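Local coordinates for TRAP-T family transporter, DctP (Periplasmic binding) subunit (Sulfitobacter sp. NAS-14.1, PDB 4PF8), which binds beta-D-galacturonate and probably delivers it, as the periplasmic solute-binding subunit, to a TRAP-type membrane transporter, at residues 44-57 against 250-264. Numbering follows the deposited sequence.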
loop_
_atom_site.group_PDB
_atom_site.type_symbol
_atom_site.label_atom_id
_atom_site.label_comp_id
_atom_site.label_asym_id
_atom_site.label_seq_id
_atom_site.Cartn_x
_atom_site.Cartn_y
_atom_site.Cartn_z
ATOM N N ALA A 44 12.295 -13.699 3.310
ATOM C CA ALA A 44 12.180 -15.050 2.760
ATOM C C ALA A 44 12.623 -15.044 1.309
ATOM O O ALA A 44 13.269 -15.992 0.857
ATOM C CB ALA A 44 10.762 -15.578 2.875
ATOM N N PHE A 45 12.253 -13.988 0.593
ATOM C CA PHE A 45 12.678 -13.788 -0.788
ATOM C C PHE A 45 14.204 -13.770 -0.882
ATOM O O PHE A 45 14.802 -14.530 -1.645
ATOM C CB PHE A 45 12.098 -12.472 -1.331
ATOM C CG PHE A 45 12.723 -12.018 -2.617
ATOM C CD1 PHE A 45 12.435 -12.655 -3.805
ATOM C CD2 PHE A 45 13.596 -10.939 -2.637
ATOM C CE1 PHE A 45 13.020 -12.245 -4.996
ATOM C CE2 PHE A 45 14.173 -10.520 -3.827
ATOM C CZ PHE A 45 13.891 -11.185 -5.008
HETATM N N MSE A 46 14.830 -12.909 -0.089
HETATM C CA MSE A 46 16.277 -12.741 -0.157
HETATM C C MSE A 46 16.990 -14.018 0.259
HETATM O O MSE A 46 17.968 -14.432 -0.370
HETATM C CB MSE A 46 16.704 -11.583 0.748
HETATM C CG MSE A 46 18.136 -11.121 0.539
HETATM SE SE MSE A 46 18.414 -10.402 -1.273
HETATM C CE MSE A 46 19.495 -11.847 -1.993
ATOM N N GLU A 47 16.495 -14.664 1.307
ATOM C CA GLU A 47 17.043 -15.962 1.726
ATOM C C GLU A 47 16.991 -16.997 0.615
ATOM O O GLU A 47 17.958 -17.742 0.390
ATOM C CB GLU A 47 16.259 -16.487 2.915
ATOM C CG GLU A 47 16.658 -15.880 4.220
ATOM C CD GLU A 47 15.894 -16.494 5.366
ATOM O OE1 GLU A 47 15.241 -15.722 6.106
ATOM O OE2 GLU A 47 15.946 -17.748 5.509
ATOM N N GLU A 48 15.874 -17.058 -0.096
ATOM C CA GLU A 48 15.735 -18.059 -1.147
ATOM C C GLU A 48 16.684 -17.778 -2.304
ATOM O O GLU A 48 17.287 -18.697 -2.837
ATOM C CB GLU A 48 14.296 -18.172 -1.660
ATOM C CG GLU A 48 14.153 -19.261 -2.726
ATOM C CD GLU A 48 12.729 -19.489 -3.216
ATOM O OE1 GLU A 48 12.558 -19.983 -4.356
ATOM O OE2 GLU A 48 11.769 -19.207 -2.466
ATOM N N VAL A 49 16.786 -16.521 -2.712
ATOM C CA VAL A 49 17.705 -16.162 -3.783
ATOM C C VAL A 49 19.125 -16.554 -3.392
ATOM O O VAL A 49 19.838 -17.163 -4.183
ATOM C CB VAL A 49 17.609 -14.660 -4.138
ATOM C CG1 VAL A 49 18.712 -14.264 -5.149
ATOM C CG2 VAL A 49 16.247 -14.358 -4.707
ATOM N N THR A 50 19.542 -16.240 -2.173
ATOM C CA THR A 50 20.914 -16.600 -1.756
ATOM C C THR A 50 21.129 -18.104 -1.723
ATOM O O THR A 50 22.174 -18.615 -2.157
ATOM C CB THR A 50 21.229 -15.987 -0.392
ATOM O OG1 THR A 50 21.128 -14.569 -0.500
ATOM C CG2 THR A 50 22.619 -16.342 0.064
ATOM N N GLU A 51 20.141 -18.829 -1.225
ATOM C CA GLU A 51 20.230 -20.281 -1.149
ATOM C C GLU A 51 20.355 -20.915 -2.535
ATOM O O GLU A 51 21.236 -21.773 -2.764
ATOM C CB GLU A 51 18.998 -20.844 -0.420
ATOM C CG GLU A 51 18.851 -22.370 -0.495
ATOM C CD GLU A 51 17.523 -22.843 0.089
ATOM O OE1 GLU A 51 17.133 -24.009 -0.164
ATOM O OE2 GLU A 51 16.861 -22.039 0.795
ATOM N N LYS A 52 19.479 -20.497 -3.449
ATOM C CA LYS A 52 19.402 -21.106 -4.778
ATOM C C LYS A 52 20.533 -20.687 -5.708
ATOM O O LYS A 52 20.804 -21.383 -6.693
ATOM C CB LYS A 52 18.074 -20.796 -5.462
ATOM C CG LYS A 52 16.878 -21.348 -4.760
ATOM C CD LYS A 52 16.895 -22.853 -4.656
ATOM C CE LYS A 52 15.498 -23.342 -4.320
ATOM N NZ LYS A 52 15.502 -24.740 -3.833
ATOM N N THR A 53 21.166 -19.545 -5.431
ATOM C CA THR A 53 22.355 -19.143 -6.200
ATOM C C THR A 53 23.646 -19.598 -5.517
ATOM O O THR A 53 24.732 -19.239 -5.946
ATOM C CB THR A 53 22.439 -17.622 -6.443
ATOM O OG1 THR A 53 22.605 -16.925 -5.195
ATOM C CG2 THR A 53 21.196 -17.111 -7.162
ATOM N N GLY A 54 23.533 -20.362 -4.439
ATOM C CA GLY A 54 24.711 -20.875 -3.765
ATOM C C GLY A 54 25.584 -19.768 -3.205
ATOM O O GLY A 54 26.813 -19.914 -3.117
ATOM N N GLY A 55 24.944 -18.669 -2.811
ATOM C CA GLY A 55 25.635 -17.545 -2.215
ATOM C C GLY A 55 26.184 -16.553 -3.219
ATOM O O GLY A 55 26.829 -15.578 -2.835
ATOM N N GLU A 56 25.933 -16.783 -4.505
ATOM C CA GLU A 56 26.402 -15.863 -5.537
ATOM C C GLU A 56 25.738 -14.504 -5.440
ATOM O O GLU A 56 26.351 -13.489 -5.758
ATOM C CB GLU A 56 26.220 -16.451 -6.941
ATOM C CG GLU A 56 27.130 -17.665 -7.191
ATOM C CD GLU A 56 27.441 -17.910 -8.662
ATOM O OE1 GLU A 56 26.727 -17.360 -9.528
ATOM O OE2 GLU A 56 28.407 -18.663 -8.946
ATOM N N ILE A 57 24.480 -14.496 -5.019
ATOM C CA ILE A 57 23.752 -13.256 -4.767
ATOM C C ILE A 57 23.402 -13.197 -3.307
ATOM O O ILE A 57 22.783 -14.113 -2.782
ATOM C CB ILE A 57 22.469 -13.173 -5.584
ATOM C CG1 ILE A 57 22.796 -13.245 -7.073
ATOM C CG2 ILE A 57 21.692 -11.882 -5.240
ATOM C CD1 ILE A 57 21.595 -13.218 -7.969
ATOM N N GLN A 250 19.569 -16.832 -12.980
ATOM C CA GLN A 250 19.309 -15.994 -11.819
ATOM C C GLN A 250 17.945 -15.322 -11.927
ATOM O O GLN A 250 17.236 -15.183 -10.918
ATOM C CB GLN A 250 20.424 -14.972 -11.645
ATOM C CG GLN A 250 21.731 -15.630 -11.211
ATOM C CD GLN A 250 22.924 -14.700 -11.292
ATOM O OE1 GLN A 250 22.851 -13.624 -11.892
ATOM N NE2 GLN A 250 24.036 -15.114 -10.687
ATOM N N GLN A 251 17.573 -14.899 -13.136
ATOM C CA GLN A 251 16.269 -14.266 -13.326
ATOM C C GLN A 251 15.157 -15.241 -12.961
ATOM O O GLN A 251 14.190 -14.875 -12.297
ATOM C CB GLN A 251 16.105 -13.744 -14.758
ATOM C CG GLN A 251 17.002 -12.544 -15.076
ATOM C CD GLN A 251 16.771 -11.986 -16.471
ATOM O OE1 GLN A 251 16.171 -12.640 -17.321
ATOM N NE2 GLN A 251 17.260 -10.778 -16.717
ATOM N N GLU A 252 15.300 -16.495 -13.367
ATOM C CA GLU A 252 14.280 -17.489 -13.055
ATOM C C GLU A 252 14.211 -17.760 -11.557
ATOM O O GLU A 252 13.115 -17.928 -10.999
ATOM C CB GLU A 252 14.551 -18.779 -13.823
ATOM C CG GLU A 252 14.223 -18.670 -15.299
ATOM C CD GLU A 252 12.760 -18.350 -15.545
ATOM O OE1 GLU A 252 11.904 -18.834 -14.768
ATOM O OE2 GLU A 252 12.470 -17.605 -16.510
ATOM N N ILE A 253 15.367 -17.810 -10.904
ATOM C CA ILE A 253 15.418 -17.988 -9.464
ATOM C C ILE A 253 14.697 -16.822 -8.774
ATOM O O ILE A 253 13.924 -17.025 -7.838
ATOM C CB ILE A 253 16.874 -18.105 -8.962
ATOM C CG1 ILE A 253 17.409 -19.507 -9.244
ATOM C CG2 ILE A 253 16.955 -17.836 -7.461
ATOM C CD1 ILE A 253 18.934 -19.612 -9.216
ATOM N N VAL A 254 14.942 -15.611 -9.248
ATOM C CA VAL A 254 14.321 -14.434 -8.646
ATOM C C VAL A 254 12.800 -14.447 -8.803
ATOM O O VAL A 254 12.062 -14.160 -7.859
ATOM C CB VAL A 254 14.930 -13.145 -9.242
ATOM C CG1 VAL A 254 14.064 -11.910 -8.924
ATOM C CG2 VAL A 254 16.341 -12.959 -8.710
ATOM N N LYS A 255 12.326 -14.796 -9.985
ATOM C CA LYS A 255 10.895 -14.848 -10.225
ATOM C C LYS A 255 10.226 -15.912 -9.355
ATOM O O LYS A 255 9.154 -15.666 -8.796
ATOM C CB LYS A 255 10.610 -15.062 -11.716
ATOM C CG LYS A 255 10.960 -13.826 -12.536
ATOM C CD LYS A 255 10.404 -13.868 -13.954
ATOM C CE LYS A 255 10.307 -12.455 -14.519
ATOM N NZ LYS A 255 10.423 -12.414 -16.007
ATOM N N THR A 256 10.867 -17.075 -9.211
ATOM C CA THR A 256 10.303 -18.153 -8.399
ATOM C C THR A 256 10.286 -17.747 -6.920
ATOM O O THR A 256 9.287 -17.933 -6.211
ATOM C CB THR A 256 11.108 -19.441 -8.565
ATOM O OG1 THR A 256 10.979 -19.907 -9.914
ATOM C CG2 THR A 256 10.605 -20.520 -7.625
ATOM N N ALA A 257 11.387 -17.180 -6.460
ATOM C CA ALA A 257 11.474 -16.728 -5.081
ATOM C C ALA A 257 10.458 -15.632 -4.803
ATOM O O ALA A 257 9.885 -15.568 -3.712
ATOM C CB ALA A 257 12.890 -16.216 -4.782
ATOM N N GLY A 258 10.224 -14.771 -5.782
ATOM C CA GLY A 258 9.238 -13.703 -5.629
ATOM C C GLY A 258 7.851 -14.273 -5.448
ATOM O O GLY A 258 7.104 -13.845 -4.559
ATOM N N LYS A 259 7.513 -15.259 -6.270
ATOM C CA LYS A 259 6.199 -15.900 -6.182
ATOM C C LYS A 259 6.034 -16.621 -4.854
ATOM O O LYS A 259 4.999 -16.485 -4.187
ATOM C CB LYS A 259 6.006 -16.873 -7.344
ATOM C CG LYS A 259 4.588 -17.394 -7.476
ATOM C CD LYS A 259 4.476 -18.812 -6.981
ATOM C CE LYS A 259 3.118 -19.415 -7.364
ATOM N NZ LYS A 259 1.997 -18.588 -6.876
ATOM N N ASN A 260 7.042 -17.377 -4.438
ATOM C CA ASN A 260 6.968 -18.074 -3.160
ATOM C C ASN A 260 6.807 -17.092 -1.999
ATOM O O ASN A 260 6.057 -17.348 -1.060
ATOM C CB ASN A 260 8.208 -18.961 -2.950
ATOM C CG ASN A 260 8.223 -20.163 -3.863
ATOM O OD1 ASN A 260 7.182 -20.639 -4.305
ATOM N ND2 ASN A 260 9.413 -20.667 -4.141
ATOM N N SER A 261 7.501 -15.956 -2.073
ATOM C CA SER A 261 7.464 -14.989 -0.972
ATOM C C SER A 261 6.115 -14.281 -0.916
ATOM O O SER A 261 5.678 -13.881 0.152
ATOM C CB SER A 261 8.607 -13.990 -1.099
ATOM O OG SER A 261 8.297 -12.964 -1.991
ATOM N N THR A 262 5.468 -14.151 -2.069
ATOM C CA THR A 262 4.128 -13.555 -2.137
ATOM C C THR A 262 3.110 -14.501 -1.510
ATOM O O THR A 262 2.231 -14.078 -0.744
ATOM C CB THR A 262 3.744 -13.234 -3.592
ATOM O OG1 THR A 262 4.686 -12.311 -4.142
ATOM C CG2 THR A 262 2.360 -12.614 -3.682
ATOM N N ASP A 263 3.236 -15.784 -1.797
ATOM C CA ASP A 263 2.365 -16.779 -1.168
ATOM C C ASP A 263 2.523 -16.732 0.351
ATOM O O ASP A 263 1.528 -16.765 1.099
ATOM C CB ASP A 263 2.678 -18.186 -1.662
ATOM C CG ASP A 263 2.229 -18.424 -3.082
ATOM O OD1 ASP A 263 1.370 -17.666 -3.578
ATOM O OD2 ASP A 263 2.725 -19.399 -3.692
ATOM N N LEU A 264 3.771 -16.645 0.807
ATOM C CA LEU A 264 4.057 -16.586 2.235
ATOM C C LEU A 264 3.484 -15.309 2.840
ATOM O O LEU A 264 2.785 -15.360 3.856
ATOM C CB LEU A 264 5.567 -16.662 2.503
ATOM C CG LEU A 264 5.975 -16.389 3.951
ATOM C CD1 LEU A 264 5.447 -17.482 4.857
ATOM C CD2 LEU A 264 7.475 -16.270 4.073
HETATM O O HOH W 1 14.121 -19.580 -6.455
HETATM O O HOH W 2 10.879 -17.035 -1.162
HETATM O O HOH W 3 24.091 -17.826 -9.584
#
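The ring of Phe45 slides edge-on between two turns of helix 248-282, a knob in the hole formed by Val254, Ala257, Gly258 and Ser261. Phe45 CG stands anti to the backbone N (chi1 167°), which carries Phe45 CD1 to 3.6 Å from Gly258 N and CE1 to 3.6 Å from Val254 O, both in the plane of the ring. Val49 CG2 lies above one face of the Phe45 ring, offset toward its rim, and also meets Ala257 CB at 3.8 Å. With alanine and glycine at the crossing, the axes of segments 44-52 and 250-264, running roughly antiparallel at 147°, approach to 8.6 Å. In the alpha/beta lobe of this family 7 solute-binding protein, the pair packs beside the five-stranded sheet: Phe45 also rests on Leu236 and Met238 of strand 234-239, and its ring meets that of Phe84. Ile253 extends the close apolar packing, its CG2 3.7 Å from Lys52 CB and its CD1 against Thr53 CG2.

The other side of the interface is polar and hydrated. Extended from CG onward, Glu48 lays its carboxylate along Ala257, where Asn260 ND2 bridges both oxygens through their syn lone pairs; the bond to OE2 is the straighter, at 166°. A water donates to Glu48 OE1 (2.6 Å) and to Ile253 O. Were Glu48 replaced by alanine, the Asn260 amide would probably lose its carboxylate mate, and this water one of its two acceptors. Beyond the helix end, closed by a Schellman motif at Gly54, a water links Glu56 OE1 to Gln250 NE2, while Gln250 OE1 accepts from Thr247 N.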